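Local coordinates for protein A52 (Vaccinia virus, PDB 2VVW) that suppresses host innate immunity as a Bcl-2-like protein that targets toll-like receptor signalling, binding IRAK2 to inhibit NF-kappaB and TRAF6 to activate p38, at residues R127-K130 and L131-D135; L94-Y97 and D98-M102. One frame throughout, in Å; residues are numbered along the deposited sequence. Where two conformers were deposited one is given.

Contact 1 (R127-K130 and L131-D135)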
loop_
_atom_site.group_PDB
_atom_site.type_symbol
_atom_site.label_atom_id
_atom_site.label_comp_id
_atom_site.label_asym_id
_atom_site.label_seq_id
_atom_site.Cartn_x
_atom_site.Cartn_y
_atom_site.Cartn_z
ATOM N N ARG A 127 1.655 -12.412 5.023
ATOM C CA ARG A 127 1.805 -13.872 4.921
ATOM C C ARG A 127 1.779 -14.468 6.328
ATOM O O ARG A 127 1.142 -15.467 6.566
ATOM C CB ARG A 127 3.106 -14.249 4.191
ATOM C CG ARG A 127 3.199 -15.719 3.790
ATOM C CD ARG A 127 4.516 -16.078 3.091
ATOM N NE ARG A 127 4.841 -15.233 1.940
ATOM C CZ ARG A 127 5.849 -15.472 1.093
ATOM N NH1 ARG A 127 6.631 -16.536 1.251
ATOM N NH2 ARG A 127 6.081 -14.648 0.076
ATOM N N ALA A 128 2.473 -13.830 7.256
ATOM C CA ALA A 128 2.523 -14.308 8.642
ATOM C C ALA A 128 1.130 -14.335 9.285
ATOM O O ALA A 128 0.761 -15.324 9.919
ATOM C CB ALA A 128 3.473 -13.414 9.468
ATOM N N ILE A 129 0.372 -13.242 9.116
ATOM C CA ILE A 129 -0.999 -13.114 9.667
ATOM C C ILE A 129 -1.889 -14.217 9.151
ATOM O O ILE A 129 -2.617 -14.841 9.917
ATOM C CB ILE A 129 -1.660 -11.727 9.315
ATOM C CG1 ILE A 129 -0.957 -10.578 10.037
ATOM C CG2 ILE A 129 -3.156 -11.713 9.645
ATOM C CD1 ILE A 129 -0.948 -10.656 11.519
ATOM N N LYS A 130 -1.808 -14.484 7.852
ATOM C CA LYS A 130 -2.599 -15.564 7.252
ATOM C C LYS A 130 -2.239 -16.955 7.802
ATOM O O LYS A 130 -3.110 -17.821 7.902
ATOM C CB LYS A 130 -2.449 -15.551 5.729
ATOM C CG LYS A 130 -3.224 -14.439 5.008
ATOM C CD LYS A 130 -2.688 -14.250 3.575
ATOM C CE LYS A 130 -3.668 -13.500 2.658
ATOM N NZ LYS A 130 -3.014 -12.986 1.384
ATOM N N LEU A 131 -0.969 -17.177 8.155
ATOM C CA LEU A 131 -0.535 -18.463 8.747
ATOM C C LEU A 131 -1.027 -18.628 10.179
ATOM O O LEU A 131 -1.295 -19.739 10.636
ATOM C CB LEU A 131 1.002 -18.587 8.790
ATOM C CG LEU A 131 1.794 -18.993 7.551
ATOM C CD1 LEU A 131 3.281 -18.850 7.864
ATOM C CD2 LEU A 131 1.452 -20.421 7.117
ATOM N N PHE A 132 -1.108 -17.515 10.893
ATOM C CA PHE A 132 -1.250 -17.532 12.345
ATOM C C PHE A 132 -2.669 -17.210 12.841
ATOM O O PHE A 132 -3.121 -17.783 13.843
ATOM C CB PHE A 132 -0.243 -16.535 12.920
ATOM C CG PHE A 132 0.069 -16.733 14.382
ATOM C CD1 PHE A 132 1.129 -17.530 14.779
ATOM C CD2 PHE A 132 -0.677 -16.088 15.364
ATOM C CE1 PHE A 132 1.426 -17.697 16.137
ATOM C CE2 PHE A 132 -0.381 -16.245 16.713
ATOM C CZ PHE A 132 0.667 -17.055 17.104
ATOM N N ILE A 133 -3.352 -16.297 12.145
ATOM C CA ILE A 133 -4.649 -15.749 12.576
ATOM C C ILE A 133 -5.758 -16.101 11.590
ATOM O O ILE A 133 -5.805 -15.579 10.480
ATOM C CB ILE A 133 -4.572 -14.204 12.723
ATOM C CG1 ILE A 133 -3.284 -13.811 13.436
ATOM C CG2 ILE A 133 -5.779 -13.681 13.490
ATOM C CD1 ILE A 133 -3.191 -12.336 13.783
ATOM N N ASN A 134 -6.641 -17.012 11.983
ATOM C CA ASN A 134 -7.779 -17.374 11.143
ATOM C C ASN A 134 -8.909 -16.360 11.282
ATOM O O ASN A 134 -8.828 -15.453 12.098
ATOM C CB ASN A 134 -8.256 -18.813 11.440
ATOM C CG ASN A 134 -8.831 -18.990 12.857
ATOM O OD1 ASN A 134 -9.277 -18.035 13.500
ATOM N ND2 ASN A 134 -8.854 -20.235 13.326
ATOM N N ASP A 135 -9.974 -16.534 10.501
ATOM C CA ASP A 135 -11.085 -15.565 10.478
ATOM C C ASP A 135 -11.848 -15.484 11.806
ATOM O O ASP A 135 -12.310 -14.418 12.204
ATOM C CB ASP A 135 -12.039 -15.882 9.314
ATOM C CG ASP A 135 -11.424 -15.554 7.960
ATOM O OD1 ASP A 135 -10.427 -14.804 7.921
ATOM O OD2 ASP A 135 -11.930 -16.044 6.938
#

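Contact 2 (L94-Y97 and D98-M102)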
loop_
_atom_site.group_PDB
_atom_site.type_symbol
_atom_site.label_atom_id
_atom_site.label_comp_id
_atom_site.label_asym_id
_atom_site.label_seq_id
_atom_site.Cartn_x
_atom_site.Cartn_y
_atom_site.Cartn_z
ATOM N N LEU A 94 -4.018 -21.713 20.837
ATOM C CA LEU A 94 -3.898 -20.319 20.450
ATOM C C LEU A 94 -5.083 -19.523 20.969
ATOM O O LEU A 94 -6.229 -19.968 20.863
ATOM C CB LEU A 94 -3.854 -20.224 18.926
ATOM C CG LEU A 94 -3.161 -19.024 18.288
ATOM C CD1 LEU A 94 -1.687 -19.063 18.598
ATOM C CD2 LEU A 94 -3.398 -19.052 16.776
ATOM N N THR A 95 -4.800 -18.355 21.530
ATOM C CA THR A 95 -5.840 -17.457 22.008
ATOM C C THR A 95 -5.835 -16.181 21.168
ATOM O O THR A 95 -4.902 -15.927 20.411
ATOM C CB THR A 95 -5.633 -17.073 23.492
ATOM O OG1 THR A 95 -4.554 -16.137 23.594
ATOM C CG2 THR A 95 -5.337 -18.310 24.350
ATOM N N VAL A 96 -6.899 -15.393 21.308
ATOM C CA VAL A 96 -7.011 -14.104 20.621
ATOM C C VAL A 96 -5.830 -13.214 21.015
ATOM O O VAL A 96 -5.332 -12.437 20.204
ATOM C CB VAL A 96 -8.372 -13.391 20.924
ATOM C CG1 VAL A 96 -8.488 -13.009 22.404
ATOM C CG2 VAL A 96 -8.560 -12.159 20.033
ATOM N N TYR A 97 -5.382 -13.342 22.255
ATOM C CA TYR A 97 -4.277 -12.523 22.762
ATOM C C TYR A 97 -2.901 -12.940 22.213
ATOM O O TYR A 97 -2.040 -12.092 22.019
ATOM C CB TYR A 97 -4.331 -12.478 24.290
ATOM C CG TYR A 97 -5.512 -11.662 24.744
ATOM C CD1 TYR A 97 -5.481 -10.272 24.673
ATOM C CD2 TYR A 97 -6.680 -12.270 25.186
ATOM C CE1 TYR A 97 -6.564 -9.504 25.068
ATOM C CE2 TYR A 97 -7.774 -11.513 25.579
ATOM C CZ TYR A 97 -7.711 -10.129 25.520
ATOM O OH TYR A 97 -8.797 -9.367 25.904
ATOM N N ASP A 98 -2.703 -14.229 21.937
ATOM C CA ASP A 98 -1.542 -14.673 21.148
ATOM C C ASP A 98 -1.532 -13.999 19.771
ATOM O O ASP A 98 -0.496 -13.522 19.297
ATOM C CB ASP A 98 -1.546 -16.194 20.967
ATOM C CG ASP A 98 -1.381 -16.940 22.271
ATOM O OD1 ASP A 98 -0.507 -16.547 23.079
ATOM O OD2 ASP A 98 -2.118 -17.925 22.473
ATOM N N CYS A 99 -2.690 -13.964 19.121
ATOM C CA CYS A 99 -2.798 -13.319 17.828
ATOM C C CYS A 99 -2.575 -11.800 17.908
ATOM O O CYS A 99 -1.993 -11.224 17.013
ATOM C CB CYS A 99 -4.146 -13.600 17.213
ATOM S SG CYS A 99 -4.491 -15.331 16.971
ATOM N N ILE A 100 -3.070 -11.153 18.953
ATOM C CA ILE A 100 -2.797 -9.735 19.170
ATOM C C ILE A 100 -1.286 -9.488 19.325
ATOM O O ILE A 100 -0.721 -8.581 18.708
ATOM C CB ILE A 100 -3.564 -9.216 20.403
ATOM C CG1 ILE A 100 -5.067 -9.115 20.072
ATOM C CG2 ILE A 100 -2.998 -7.884 20.876
ATOM C CD1 ILE A 100 -5.993 -8.902 21.285
ATOM N N SER A 101 -0.620 -10.289 20.149
ATOM C CA SER A 101 0.836 -10.129 20.343
ATOM C C SER A 101 1.571 -10.322 19.017
ATOM O O SER A 101 2.547 -9.641 18.709
ATOM C CB SER A 101 1.384 -11.140 21.358
ATOM O OG SER A 101 0.892 -10.923 22.669
ATOM N N MET A 102 1.096 -11.274 18.233
ATOM C CA MET A 102 1.699 -11.567 16.954
ATOM C C MET A 102 1.556 -10.394 15.981
ATOM O O MET A 102 2.482 -10.109 15.219
ATOM C CB MET A 102 1.095 -12.847 16.405
ATOM C CG MET A 102 1.720 -13.309 15.142
ATOM S SD MET A 102 0.747 -12.694 13.763
ATOM C CE MET A 102 1.867 -13.139 12.420
HETATM O O HOH W 1 -2.687 -15.743 25.509
#

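Contact 1 (R127-K130 and L131-D135)
The ring of F132 lies between M102 of helix 96-115, whose CG stands over one face, and L94, whose CD1 is on the opposite side, displaced from the ring centre; I133 CG1 meets the ring edge in plane, and F132 CB touches the preceding turn 3.4 Å from A128 O. The ring is carried off the helix end because CG stands anti to the backbone N (chi1 -161°), and K88 and I91 pack on it too. One turn apart, I129 and I133 lie side by side and point the same way, their CD1 methyls meeting at 3.6 Å. Both are buried: I129 lies against F22 and F29 of helix 21-35, I133 against C99 and M102. L131, by contrast, sits on the more exposed flank: its CB is 3.5 Å from A128 O and its CG 3.7 Å from R127 O. The backbone finishes here with I129 O accepting twice. I133 N donates to it nearly straight at 2.8 Å (N-H...O 159°), whereas F132 N, at 3.2 Å, comes from well above the carbonyl plane. I133 is the first residue to abandon helical backbone angles, and N134 follows as the N-cap of helix 135-153, with OD1 accepting from M137 N. The whole is the C-terminal turn of a helix running directly into the cap of the next, a tight junction within the all-helical Bcl-2-like fold.

Contact 2 (L94-Y97 and D98-M102)
T95 and D98 each accept a bond from the other's backbone, and D98 OD2 is met by T95 N on its anti side rather than the syn side. This is a capping box, closing the N-terminal end of helix 96-115. T95 N reaches D98 OD2 at 2.9 Å, 23° out of the carboxylate plane; in return D98 N donates to T95 OG1 at 3.1 Å with an N-H...O angle of 162°. OG1 can take that role because it lies between the backbone N and the carbonyl carbon of its own residue (chi1 74°), and it also has a water at 2.7 Å. The cap thus gives D98 N a side-chain acceptor, and Y97 N a weak one. The other carboxylate oxygen, D98 OD1, bonds Q58 NE2 of helix 51-59, while the same Q58 amide meets S101 OG through OE1, so one glutamine ties the cap and the next turn to a neighbouring helix. L94 crosses D98 obliquely, with CD1 3.7 Å from D98 CB, and directs CD2 to C99 SG at 3.9 Å. On another flank, facing I144 of helix 135-153, Y97 runs alongside I100, with Y97 CD1 3.7 Å from I100 CD1.

Contact 2 opens helix 96-115 and contact 1 closes helix 123-132, the next helix in the chain, and the two ends pack on each other, centres about 11 Å apart. M102 supplies two of the closest approaches: its CE lies 3.4 Å from A128 CB and its SD 3.5 Å from I129 CD1. L94 CD2 rests 3.2 Å from F132 O, and I133 CD1 3.6 Å from C99 O. A128, I129, F132 and I133 of contact 1 and C99, I100, S101 and M102 of contact 2 are buried, whereas K130, L131, T95 and Y97 are exposed. The polar box of contact 2 caps its own helix; contact 1 finishes one through backbone carbonyls and apolar side chains, and its N134 caps the next.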